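Local coordinates for protein NAF1 (PDB 2V3M) that acts as an RNA-binding assembly factor in box H/ACA snoRNP maturation, joining the complex through its Gar1-like domain before GAR1 replaces it, at residues A[42-47]-A[69-74]; A[63-68]-A[99-104]. All coordinates share one frame; numbering follows the deposited sequence.

Contact 1 (42-47 with 69-74) lies deep in the Gar1-like domain: its centre is about 3 Å from the centre of the chain, and all its touching residues are buried. Contact 2 (63-68 with 99-104) is only partly buried, its centre about 8 Å from the centre of the chain. They share one sheet: strands 62-65 and 70-73 are antiparallel neighbours, so each contact uses one strand of the same pair. Place and chemistry go together. Contact 1 is wholly apolar, three isoleucines meeting by methyl groups, whereas contact 2 adds a salt-bridge network to a leucine pair. I71 ties them, since it also touches L65 and L101.

Contact 1. Residues A[42-47]-A[69-74]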
ATOM      1  N   ASN A  42      -7.964   5.793   3.546  1.00 28.11           N
ATOM      2  CA  ASN A  42      -7.545   6.024   4.913  1.00 28.64           C
ATOM      3  C   ASN A  42      -6.394   5.156   5.349  1.00 29.13           C
ATOM      4  O   ASN A  42      -6.068   5.187   6.548  1.00 30.72           O
ATOM      5  CB  ASN A  42      -8.678   5.873   5.915  1.00 28.44           C
ATOM      6  CG  ASN A  42      -9.732   6.922   5.770  1.00 30.76           C
ATOM      7  OD1 ASN A  42      -9.477   8.123   5.573  1.00 33.65           O
ATOM      8  ND2 ASN A  42     -10.947   6.481   5.887  1.00 33.26           N
ATOM      9  N   ASN A  43      -5.739   4.398   4.461  1.00 28.62           N
ATOM     10  CA  ASN A  43      -4.451   3.815   4.869  1.00 29.01           C
ATOM     11  C   ASN A  43      -3.242   4.647   4.461  1.00 29.43           C
ATOM     12  O   ASN A  43      -3.245   5.219   3.348  1.00 30.13           O
ATOM     13  CB  ASN A  43      -4.284   2.460   4.315  1.00 28.35           C
ATOM     14  CG  ASN A  43      -5.359   1.526   4.792  1.00 30.30           C
ATOM     15  OD1 ASN A  43      -5.207   0.839   5.847  1.00 31.23           O
ATOM     16  ND2 ASN A  43      -6.470   1.428   3.998  1.00 30.72           N
ATOM     17  N   ILE A  44      -2.240   4.711   5.335  1.00 28.45           N
ATOM     18  CA  ILE A  44      -0.999   5.341   5.010  1.00 28.93           C
ATOM     19  C   ILE A  44       0.051   4.214   5.026  1.00 29.79           C
ATOM     20  O   ILE A  44       0.118   3.390   5.955  1.00 30.19           O
ATOM     21  CB  ILE A  44      -0.641   6.424   6.062  1.00 29.01           C
ATOM     22  CG1 ILE A  44      -1.630   7.563   6.025  1.00 28.86           C
ATOM     23  CG2 ILE A  44       0.758   6.945   5.875  1.00 28.54           C
ATOM     24  CD1 ILE A  44      -1.945   7.998   4.704  1.00 29.12           C
ATOM     25  N   ILE A  45       0.853   4.173   3.981  1.00 29.84           N
ATOM     26  CA  ILE A  45       1.826   3.129   3.821  1.00 30.32           C
ATOM     27  C   ILE A  45       3.248   3.722   3.914  1.00 30.40           C
ATOM     28  O   ILE A  45       3.565   4.634   3.170  1.00 31.60           O
ATOM     29  CB  ILE A  45       1.705   2.495   2.469  1.00 29.38           C
ATOM     30  CG1 ILE A  45       0.453   1.705   2.410  1.00 30.67           C
ATOM     31  CG2 ILE A  45       2.822   1.561   2.248  1.00 28.42           C
ATOM     32  CD1 ILE A  45      -0.059   1.227   3.561  1.00 30.49           C
ATOM     33  N   ILE A  46       4.080   3.166   4.772  1.00 29.96           N
ATOM     34  CA  ILE A  46       5.468   3.618   4.930  1.00 31.51           C
ATOM     35  C   ILE A  46       6.449   2.504   4.554  1.00 31.92           C
ATOM     36  O   ILE A  46       6.238   1.324   4.947  1.00 33.19           O
ATOM     37  CB  ILE A  46       5.700   4.072   6.418  1.00 32.13           C
ATOM     38  CG1 ILE A  46       4.632   5.151   6.661  1.00 32.55           C
ATOM     39  CG2 ILE A  46       7.205   4.536   6.696  1.00 30.52           C
ATOM     40  CD1 ILE A  46       4.804   5.961   7.708  1.00 29.97           C
ATOM     41  N   HIS A  47       7.477   2.825   3.805  1.00 30.59           N
ATOM     42  CA  HIS A  47       8.311   1.767   3.371  1.00 33.26           C
ATOM     43  C   HIS A  47       9.492   1.810   4.281  1.00 33.71           C
ATOM     44  O   HIS A  47      10.141   2.871   4.380  1.00 34.15           O
ATOM     45  CB  HIS A  47       8.765   1.985   1.938  1.00 34.60           C
ATOM     46  CG  HIS A  47       9.393   0.777   1.310  1.00 39.63           C
ATOM     47  ND1 HIS A  47       9.847   0.759   0.005  1.00 44.71           N
ATOM     48  CD2 HIS A  47       9.664  -0.460   1.802  1.00 46.10           C
ATOM     49  CE1 HIS A  47      10.342  -0.434  -0.298  1.00 45.07           C
ATOM     50  NE2 HIS A  47      10.245  -1.197   0.778  1.00 48.54           N
ATOM     51  N   THR A  69       4.524  16.242  12.500  1.00 25.68           N
ATOM     52  CA  THR A  69       3.175  16.041  12.079  1.00 26.53           C
ATOM     53  C   THR A  69       2.906  14.576  12.373  1.00 27.68           C
ATOM     54  O   THR A  69       3.580  13.677  11.894  1.00 27.77           O
ATOM     55  CB  THR A  69       2.979  16.330  10.601  1.00 26.32           C
ATOM     56  OG1 THR A  69       3.145  17.735  10.368  1.00 26.53           O
ATOM     57  CG2 THR A  69       1.580  15.939  10.228  1.00 25.42           C
ATOM     58  N   LEU A  70       1.919  14.337  13.215  1.00 28.87           N
ATOM     59  CA  LEU A  70       1.604  13.016  13.648  1.00 29.84           C
ATOM     60  C   LEU A  70       0.863  12.204  12.571  1.00 30.60           C
ATOM     61  O   LEU A  70      -0.227  12.664  12.125  1.00 31.81           O
ATOM     62  CB  LEU A  70       0.719  13.148  14.849  1.00 29.91           C
ATOM     63  CG  LEU A  70      -0.158  11.886  15.073  1.00 32.67           C
ATOM     64  CD1 LEU A  70       0.666  10.888  15.850  1.00 34.09           C
ATOM     65  CD2 LEU A  70      -1.574  12.074  15.794  1.00 31.89           C
ATOM     66  N   ILE A  71       1.410  11.019  12.191  1.00 30.01           N
ATOM     67  CA  ILE A  71       0.762  10.169  11.237  1.00 29.63           C
ATOM     68  C   ILE A  71      -0.251   9.232  11.895  1.00 29.79           C
ATOM     69  O   ILE A  71      -1.473   9.251  11.705  1.00 29.94           O
ATOM     70  CB  ILE A  71       1.703   9.356  10.494  1.00 29.97           C
ATOM     71  CG1 ILE A  71       2.633  10.275   9.659  1.00 29.93           C
ATOM     72  CG2 ILE A  71       0.839   8.371   9.655  1.00 27.76           C
ATOM     73  CD1 ILE A  71       3.628   9.555   8.828  1.00 28.02           C
ATOM     74  N   GLY A  72       0.263   8.402  12.750  1.00 30.06           N
ATOM     75  CA  GLY A  72      -0.660   7.591  13.561  1.00 29.06           C
ATOM     76  C   GLY A  72       0.038   6.296  14.000  1.00 29.40           C
ATOM     77  O   GLY A  72       1.277   6.156  14.099  1.00 29.54           O
HETATM   78  N   MSE A  73      -0.768   5.315  14.338  1.00 29.51           N
HETATM   79  CA  MSE A  73      -0.223   4.205  15.108  1.00 28.03           C
HETATM   80  C   MSE A  73      -0.143   3.007  14.240  1.00 28.32           C
HETATM   81  O   MSE A  73      -0.991   2.799  13.346  1.00 28.87           O
HETATM   82  CB  MSE A  73      -1.183   3.843  16.113  1.00 27.05           C
HETATM   83  CG  MSE A  73      -0.525   3.150  17.166  1.00 28.15           C
HETATM   84 SE   MSE A  73      -1.015   4.638  18.211  0.50 30.02          SE
HETATM   85  CE  MSE A  73      -1.594   4.002  19.877  1.00 26.36           C
ATOM     86  N   LEU A  74       0.857   2.174  14.466  1.00 27.69           N
ATOM     87  CA  LEU A  74       1.082   1.022  13.546  1.00 26.53           C
ATOM     88  C   LEU A  74      -0.097   0.055  13.471  1.00 26.80           C
ATOM     89  O   LEU A  74      -0.701  -0.342  14.460  1.00 27.10           O
ATOM     90  CB  LEU A  74       2.239   0.186  14.031  1.00 26.33           C
ATOM     91  CG  LEU A  74       2.559  -1.054  13.190  1.00 24.62           C
ATOM     92  CD1 LEU A  74       3.104  -0.582  11.861  1.00 22.15           C
ATOM     93  CD2 LEU A  74       3.649  -1.797  13.773  1.00 21.44           C
TER
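I44 and I46 meet I71 through branched aliphatic side chains alone, so none of the touching groups is flat and no face or edge comes into play; the H47 ring stacks on F85 instead. The evidence for direct packing is two methyl pairs. I44 CG2 lies 4.0 Å from I71 CG2, the two side chains slanting across one another, while I46 CD1 meets I71 CD1 tip to tip at 3.9 Å. Torsions account for the second pair: with chi2 at -179° in I71 and -163° in I46, both CD1 methyls stand at the far end of extended chains. I71 therefore offers one methyl from each branch, CG2 to one isoleucine and CD1 to the other.

The backbones remain well apart, I44 CA and I71 CA being 8.1 Å from each other, and no hydrogen bond joins the segments. Strands 43-48 and 70-73 are not neighbours in the sheet; three strands separate them in its order. The contact thus bridges the interior of the curved sheet that forms the Gar1-like core. L36 and A39 also pack on I44, I88 on I46 and L65 on I71, while on strand 43-48 I45 packs against F40 of the second subunit.

I71 and G72 form a classic beta bulge opposite F63. At the G72 phi of 154°, a side chain would run into the carbonyl O of I71, which explains the glycine. Only 104 Å² is buried between the segments, summed over both sides, and all three touching residues are isoleucines. This purely apolar chemistry is consistent with burial of methyl surface away from water, and it adds only side-chain packing between strands that share no hydrogen bond.

Contact 2. Residues A[63-68]-A[99-104]; sequences FCLEDR and DELKVR
L65 on strand 62-65 and D67 in the type I beta turn from L65 to R68 meet L101 on helix 95-102 and R104 in the segment after it, where D67, E100 and R104 form a salt-bridge network. The contact joins helix to strand and turn within the RNA-binding region. R104 NH2 donates to D67 OD2 at 3.1 Å, using the syn lone pair of that oxygen. The bond is not straight, 140° at the hydrogen, and D67 OD2 is tilted 26° out of the guanidinium plane, the carboxylate standing perpendicular to that plane. The R104 chain bends at chi2 (-131°) and again at chi3 on its way to the turn. A weak bond from R104 NH2 to E100 OE1, 3.3 Å long, arrives in plane at the guanidinium edge. R104 NH1 forms a salt bridge with E107, and T69 OG1 bonds to D67 OD1 and weakly to R104 NH2. A methionine in place of R104 would probably leave D67, E100 and E107 without the cation they share, with D67 held mainly through T69.

R68 N to L65 O closes the turn at 3.1 Å, and R104 N bonds to L101 O. The apolar part of the contact is L65 CD2, 3.6 Å from L101 CD2. The same methyl covers one face of the R104 guanidinium, over its centre and 3.5 Å above the plane.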
ATOM      1  N   PHE A  63       4.082   6.956  14.429  1.00 29.09           N
ATOM      2  CA  PHE A  63       4.803   7.524  13.319  1.00 28.42           C
ATOM      3  C   PHE A  63       4.486   9.006  13.198  1.00 28.30           C
ATOM      4  O   PHE A  63       3.346   9.409  13.479  1.00 28.93           O
ATOM      5  CB  PHE A  63       4.357   6.795  12.091  1.00 28.23           C
ATOM      6  CG  PHE A  63       4.761   5.374  12.075  1.00 29.29           C
ATOM      7  CD1 PHE A  63       3.995   4.420  12.722  1.00 30.34           C
ATOM      8  CD2 PHE A  63       5.881   4.945  11.364  1.00 29.56           C
ATOM      9  CE1 PHE A  63       4.385   3.054  12.676  1.00 31.66           C
ATOM     10  CE2 PHE A  63       6.260   3.614  11.330  1.00 28.81           C
ATOM     11  CZ  PHE A  63       5.538   2.682  11.983  1.00 30.24           C
ATOM     12  N   CYS A  64       5.469   9.778  12.746  1.00 27.26           N
ATOM     13  CA  CYS A  64       5.314  11.217  12.418  1.00 27.00           C
ATOM     14  C   CYS A  64       6.264  11.625  11.304  1.00 26.60           C
ATOM     15  O   CYS A  64       7.122  10.867  10.973  1.00 26.86           O
ATOM     16  CB  CYS A  64       5.632  12.076  13.637  1.00 26.84           C
ATOM     17  SG  CYS A  64       7.363  11.862  14.342  1.00 26.95           S
ATOM     18  N   LEU A  65       6.100  12.806  10.750  1.00 25.97           N
ATOM     19  CA  LEU A  65       7.001  13.316   9.772  1.00 25.89           C
ATOM     20  C   LEU A  65       8.124  13.967  10.558  1.00 25.68           C
ATOM     21  O   LEU A  65       8.038  13.984  11.747  1.00 27.26           O
ATOM     22  CB  LEU A  65       6.235  14.294   8.864  1.00 25.72           C
ATOM     23  CG  LEU A  65       5.482  13.671   7.658  1.00 25.94           C
ATOM     24  CD1 LEU A  65       5.579  12.180   7.573  1.00 22.11           C
ATOM     25  CD2 LEU A  65       4.079  14.124   7.636  1.00 28.03           C
ATOM     26  N   GLU A  66       9.144  14.507   9.907  1.00 25.32           N
ATOM     27  CA  GLU A  66      10.193  15.316  10.544  1.00 24.05           C
ATOM     28  C   GLU A  66       9.672  16.538  11.227  1.00 23.87           C
ATOM     29  O   GLU A  66      10.290  17.039  12.144  1.00 23.57           O
ATOM     30  CB  GLU A  66      11.208  15.735   9.505  1.00 23.71           C
ATOM     31  CG  GLU A  66      12.530  15.997  10.053  1.00 24.90           C
ATOM     32  CD  GLU A  66      13.595  16.073   8.988  1.00 26.36           C
ATOM     33  OE1 GLU A  66      14.760  16.054   9.350  1.00 25.52           O
ATOM     34  OE2 GLU A  66      13.274  16.137   7.781  1.00 30.42           O
ATOM     35  N   ASP A  67       8.573  17.115  10.767  1.00 23.92           N
ATOM     36  CA  ASP A  67       8.132  18.338  11.468  1.00 24.00           C
ATOM     37  C   ASP A  67       7.221  17.972  12.633  1.00 24.20           C
ATOM     38  O   ASP A  67       6.483  18.786  13.173  1.00 24.46           O
ATOM     39  CB  ASP A  67       7.419  19.314  10.557  1.00 23.58           C
ATOM     40  CG  ASP A  67       6.198  18.715   9.872  1.00 25.05           C
ATOM     41  OD1 ASP A  67       5.931  17.506  10.058  1.00 27.14           O
ATOM     42  OD2 ASP A  67       5.519  19.459   9.099  1.00 24.91           O
ATOM     43  N   ARG A  68       7.261  16.719  13.009  1.00 24.20           N
ATOM     44  CA  ARG A  68       6.400  16.230  14.058  1.00 24.58           C
ATOM     45  C   ARG A  68       4.874  16.222  13.779  1.00 25.06           C
ATOM     46  O   ARG A  68       4.055  16.152  14.686  1.00 24.59           O
ATOM     47  CB  ARG A  68       6.737  16.897  15.367  1.00 24.32           C
ATOM     48  CG  ARG A  68       7.980  16.357  16.011  1.00 23.97           C
ATOM     49  CD  ARG A  68       8.631  17.357  16.874  1.00 25.75           C
ATOM     50  NE  ARG A  68      10.083  17.164  16.870  1.00 27.10           N
ATOM     51  CZ  ARG A  68      10.748  16.381  17.725  1.00 26.74           C
ATOM     52  NH1 ARG A  68      10.071  15.665  18.618  1.00 27.04           N
ATOM     53  NH2 ARG A  68      12.085  16.261  17.676  1.00 24.65           N
ATOM     54  N   ASP A  99      -5.827  13.556   3.946  1.00 27.84           N
ATOM     55  CA  ASP A  99      -5.625  14.462   2.814  1.00 28.61           C
ATOM     56  C   ASP A  99      -4.337  15.261   2.855  1.00 28.79           C
ATOM     57  O   ASP A  99      -3.699  15.509   1.823  1.00 28.69           O
ATOM     58  CB  ASP A  99      -6.846  15.392   2.682  1.00 28.27           C
ATOM     59  CG  ASP A  99      -8.123  14.611   2.264  1.00 29.16           C
ATOM     60  OD1 ASP A  99      -8.007  13.555   1.545  1.00 30.07           O
ATOM     61  OD2 ASP A  99      -9.247  15.026   2.665  1.00 29.62           O
ATOM     62  N   GLU A 100      -3.945  15.623   4.064  1.00 29.34           N
ATOM     63  CA  GLU A 100      -2.698  16.326   4.251  1.00 30.51           C
ATOM     64  C   GLU A 100      -1.509  15.416   4.025  1.00 29.34           C
ATOM     65  O   GLU A 100      -0.518  15.818   3.473  1.00 30.25           O
ATOM     66  CB  GLU A 100      -2.641  16.964   5.609  1.00 30.08           C
ATOM     67  CG  GLU A 100      -1.474  17.986   5.718  1.00 34.42           C
ATOM     68  CD  GLU A 100      -1.047  18.343   7.225  1.00 36.47           C
ATOM     69  OE1 GLU A 100       0.180  18.632   7.407  1.00 38.78           O
ATOM     70  OE2 GLU A 100      -1.911  18.298   8.195  1.00 39.38           O
ATOM     71  N   LEU A 101      -1.604  14.173   4.433  1.00 28.86           N
ATOM     72  CA  LEU A 101      -0.504  13.263   4.223  1.00 28.10           C
ATOM     73  C   LEU A 101      -0.442  12.786   2.799  1.00 28.58           C
ATOM     74  O   LEU A 101       0.643  12.781   2.268  1.00 29.42           O
ATOM     75  CB  LEU A 101      -0.640  12.095   5.151  1.00 27.50           C
ATOM     76  CG  LEU A 101      -0.633  12.427   6.657  1.00 27.25           C
ATOM     77  CD1 LEU A 101      -0.896  11.094   7.425  1.00 25.13           C
ATOM     78  CD2 LEU A 101       0.689  13.056   7.226  1.00 25.51           C
ATOM     79  N   LYS A 102      -1.582  12.410   2.195  1.00 28.46           N
ATOM     80  CA  LYS A 102      -1.750  12.143   0.770  1.00 28.22           C
ATOM     81  C   LYS A 102      -0.814  13.021  -0.077  1.00 27.94           C
ATOM     82  O   LYS A 102      -0.098  12.574  -0.969  1.00 28.75           O
ATOM     83  CB  LYS A 102      -3.227  12.439   0.402  1.00 29.30           C
ATOM     84  CG  LYS A 102      -3.660  12.324  -1.136  1.00 31.28           C
ATOM     85  CD  LYS A 102      -4.230  10.936  -1.371  1.00 34.35           C
ATOM     86  CE  LYS A 102      -4.516  10.500  -2.810  1.00 35.89           C
ATOM     87  NZ  LYS A 102      -5.591   9.409  -2.827  1.00 37.70           N
ATOM     88  N   VAL A 103      -0.819  14.290   0.230  1.00 27.14           N
ATOM     89  CA  VAL A 103      -0.110  15.269  -0.515  1.00 26.44           C
ATOM     90  C   VAL A 103       1.405  15.363  -0.132  1.00 26.55           C
ATOM     91  O   VAL A 103       2.207  16.057  -0.778  1.00 26.59           O
ATOM     92  CB  VAL A 103      -0.853  16.542  -0.226  1.00 26.15           C
ATOM     93  CG1 VAL A 103       0.095  17.752  -0.078  1.00 26.94           C
ATOM     94  CG2 VAL A 103      -1.871  16.704  -1.266  1.00 26.15           C
ATOM     95  N   ARG A 104       1.815  14.682   0.920  1.00 25.89           N
ATOM     96  CA  ARG A 104       3.196  14.749   1.304  1.00 25.20           C
ATOM     97  C   ARG A 104       3.971  13.472   1.090  1.00 25.38           C
ATOM     98  O   ARG A 104       4.948  13.287   1.802  1.00 25.26           O
ATOM     99  CB  ARG A 104       3.219  15.006   2.764  1.00 25.79           C
ATOM    100  CG  ARG A 104       2.704  16.397   3.161  1.00 25.55           C
ATOM    101  CD  ARG A 104       3.721  16.926   4.069  1.00 25.16           C
ATOM    102  NE  ARG A 104       3.198  17.273   5.358  1.00 26.35           N
ATOM    103  CZ  ARG A 104       3.963  17.500   6.415  1.00 27.06           C
ATOM    104  NH1 ARG A 104       5.292  17.363   6.370  1.00 24.12           N
ATOM    105  NH2 ARG A 104       3.386  17.830   7.532  1.00 27.99           N
TER